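Local coordinates for putative diguanylate cyclase (GGDEF) with PAS/PAC domain (Rhodopseudomonas palustris, PDB 3LIF), which probably makes cyclic di-GMP from two GTP molecules as a membrane-bound diguanylate cyclase, the part here being its extracellular sensor domain, at residues N193-Q198 and G207-V212. Residues are numbered along the deposited sequence; the frame is centred on the assembly and turned at random.
Sequences NMVLFQ and GYYLTV
Across from Tyr-209 and its strand, Val-195 and Leu-196 open helix 195-203, whose backbone stays well clear of the strand, the CA atoms of Val-195 and Thr-211 being the nearest such pair at 8.1 Å. The pair illustrates how one long side chain can bring a helix start and an edge strand into contact although their backbones stay apart. Met-194, a selenomethionine, is the N-cap residue, and its carbonyl oxygen accepts from the amides of both Phe-197 and Gln-198, closing the turn. With CG lodged between its own backbone N and carbonyl carbon (chi1 62°), Tyr-209 reaches over to the helix start. The valine and tyrosine side chains run antiparallel past each other, and Val-195 CG1 rests 4.0 Å from Tyr-209 CE1, an oblique apolar contact. The Leu-196 side chain lies roughly perpendicular to the tyrosine, its CB 3.5 Å from Tyr-209 OH. That hydroxyl also approaches the Leu-196 amide N, but at an angle too poor for a hydrogen bond. Replacing Tyr-209 by an alanine takes the ring away, and would probably open a gap beside Val-195 CG1 and Leu-196 CB. In this PDC-fold (Cache) sensor, strand 206-212 edges the second, C-terminal five-stranded antiparallel sheet and helix 195-203 packs against it; Tyr-209 also touches Ala-200 and Tyr-224, while Tyr-208 turns instead to the long helix 5-47.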
loop_
_atom_site.group_PDB
_atom_site.type_symbol
_atom_site.label_atom_id
_atom_site.label_comp_id
_atom_site.label_asym_id
_atom_site.label_seq_id
_atom_site.Cartn_x
_atom_site.Cartn_y
_atom_site.Cartn_z
ATOM N N ASN A 193 4.978 17.770 -0.318
ATOM C CA ASN A 193 4.845 19.184 -0.508
ATOM C C ASN A 193 3.465 19.480 -1.056
ATOM O O ASN A 193 3.003 20.608 -1.013
ATOM C CB ASN A 193 5.904 19.787 -1.438
ATOM C CG ASN A 193 7.286 19.758 -0.837
ATOM O OD1 ASN A 193 7.455 19.391 0.305
ATOM N ND2 ASN A 193 8.271 20.148 -1.605
HETATM N N MSE A 194 2.798 18.485 -1.599
HETATM C CA MSE A 194 1.430 18.740 -2.026
HETATM C C MSE A 194 0.573 19.428 -0.905
HETATM O O MSE A 194 0.743 19.232 0.324
HETATM C CB MSE A 194 0.726 17.427 -2.482
HETATM C CG MSE A 194 0.986 16.910 -3.921
HETATM SE SE MSE A 194 0.138 15.234 -4.014
HETATM C CE MSE A 194 1.830 14.487 -4.424
ATOM N N VAL A 195 -0.386 20.191 -1.375
ATOM C CA VAL A 195 -1.310 20.860 -0.545
ATOM C C VAL A 195 -2.039 19.830 0.300
ATOM O O VAL A 195 -2.338 20.081 1.506
ATOM C CB VAL A 195 -2.326 21.653 -1.449
ATOM C CG1 VAL A 195 -3.572 21.997 -0.713
ATOM C CG2 VAL A 195 -1.652 22.927 -1.972
ATOM N N LEU A 196 -2.385 18.704 -0.333
ATOM C CA LEU A 196 -2.997 17.583 0.373
ATOM C C LEU A 196 -2.341 17.334 1.745
ATOM O O LEU A 196 -3.040 17.093 2.750
ATOM C CB LEU A 196 -2.776 16.336 -0.461
ATOM C CG LEU A 196 -3.850 15.268 -0.459
ATOM C CD1 LEU A 196 -3.172 13.925 -0.742
ATOM C CD2 LEU A 196 -4.796 15.272 0.799
ATOM N N PHE A 197 -1.000 17.382 1.777
ATOM C CA PHE A 197 -0.312 17.108 3.016
ATOM C C PHE A 197 0.024 18.359 3.821
ATOM O O PHE A 197 0.027 18.298 5.065
ATOM C CB PHE A 197 0.915 16.191 2.814
ATOM C CG PHE A 197 0.567 14.853 2.209
ATOM C CD1 PHE A 197 0.144 13.798 3.013
ATOM C CD2 PHE A 197 0.622 14.653 0.830
ATOM C CE1 PHE A 197 -0.191 12.568 2.467
ATOM C CE2 PHE A 197 0.295 13.417 0.267
ATOM C CZ PHE A 197 -0.146 12.390 1.073
ATOM N N GLN A 198 0.300 19.479 3.150
ATOM C CA GLN A 198 0.613 20.712 3.858
ATOM C C GLN A 198 -0.606 21.329 4.584
ATOM O O GLN A 198 -0.470 21.793 5.719
ATOM C CB GLN A 198 1.250 21.707 2.934
ATOM C CG GLN A 198 2.646 21.265 2.400
ATOM C CD GLN A 198 3.662 21.055 3.518
ATOM O OE1 GLN A 198 4.271 20.024 3.604
ATOM N NE2 GLN A 198 3.864 22.065 4.360
ATOM N N GLY A 207 -12.124 16.234 2.844
ATOM C CA GLY A 207 -11.961 15.586 1.573
ATOM C C GLY A 207 -12.233 16.203 0.172
ATOM O O GLY A 207 -12.198 15.410 -0.771
ATOM N N TYR A 208 -12.412 17.512 -0.095
ATOM C CA TYR A 208 -12.572 17.901 -1.561
ATOM C C TYR A 208 -12.214 19.313 -2.032
ATOM O O TYR A 208 -12.705 20.241 -1.476
ATOM C CB TYR A 208 -14.020 17.731 -1.937
ATOM C CG TYR A 208 -14.394 17.868 -3.396
ATOM C CD1 TYR A 208 -14.339 16.763 -4.255
ATOM C CD2 TYR A 208 -14.898 19.080 -3.901
ATOM C CE1 TYR A 208 -14.730 16.865 -5.610
ATOM C CE2 TYR A 208 -15.290 19.213 -5.254
ATOM C CZ TYR A 208 -15.209 18.092 -6.103
ATOM O OH TYR A 208 -15.586 18.193 -7.418
ATOM N N TYR A 209 -11.433 19.513 -3.088
ATOM C CA TYR A 209 -10.996 20.889 -3.398
ATOM C C TYR A 209 -10.299 21.064 -4.733
ATOM O O TYR A 209 -10.038 20.106 -5.441
ATOM C CB TYR A 209 -10.074 21.446 -2.305
ATOM C CG TYR A 209 -8.794 20.670 -2.136
ATOM C CD1 TYR A 209 -7.678 20.977 -2.879
ATOM C CD2 TYR A 209 -8.717 19.607 -1.244
ATOM C CE1 TYR A 209 -6.523 20.239 -2.741
ATOM C CE2 TYR A 209 -7.563 18.867 -1.109
ATOM C CZ TYR A 209 -6.467 19.182 -1.844
ATOM O OH TYR A 209 -5.299 18.432 -1.715
ATOM N N LEU A 210 -9.952 22.276 -5.098
ATOM C CA LEU A 210 -9.442 22.442 -6.444
ATOM C C LEU A 210 -7.946 22.537 -6.414
ATOM O O LEU A 210 -7.426 23.174 -5.560
ATOM C CB LEU A 210 -10.030 23.692 -7.079
ATOM C CG LEU A 210 -9.500 23.900 -8.503
ATOM C CD1 LEU A 210 -10.506 23.510 -9.591
ATOM C CD2 LEU A 210 -9.024 25.366 -8.667
ATOM N N THR A 211 -7.226 21.922 -7.335
ATOM C CA THR A 211 -5.774 21.877 -7.169
ATOM C C THR A 211 -5.071 21.562 -8.486
ATOM O O THR A 211 -5.702 21.374 -9.517
ATOM C CB THR A 211 -5.404 20.826 -6.096
ATOM O OG1 THR A 211 -4.055 20.999 -5.730
ATOM C CG2 THR A 211 -5.544 19.440 -6.630
ATOM N N VAL A 212 -3.753 21.531 -8.491
ATOM C CA VAL A 212 -3.058 21.266 -9.734
ATOM C C VAL A 212 -2.420 19.871 -9.639
ATOM O O VAL A 212 -1.760 19.554 -8.678
ATOM C CB VAL A 212 -1.935 22.323 -10.029
ATOM C CG1 VAL A 212 -1.190 21.953 -11.300
ATOM C CG2 VAL A 212 -2.461 23.730 -10.137
#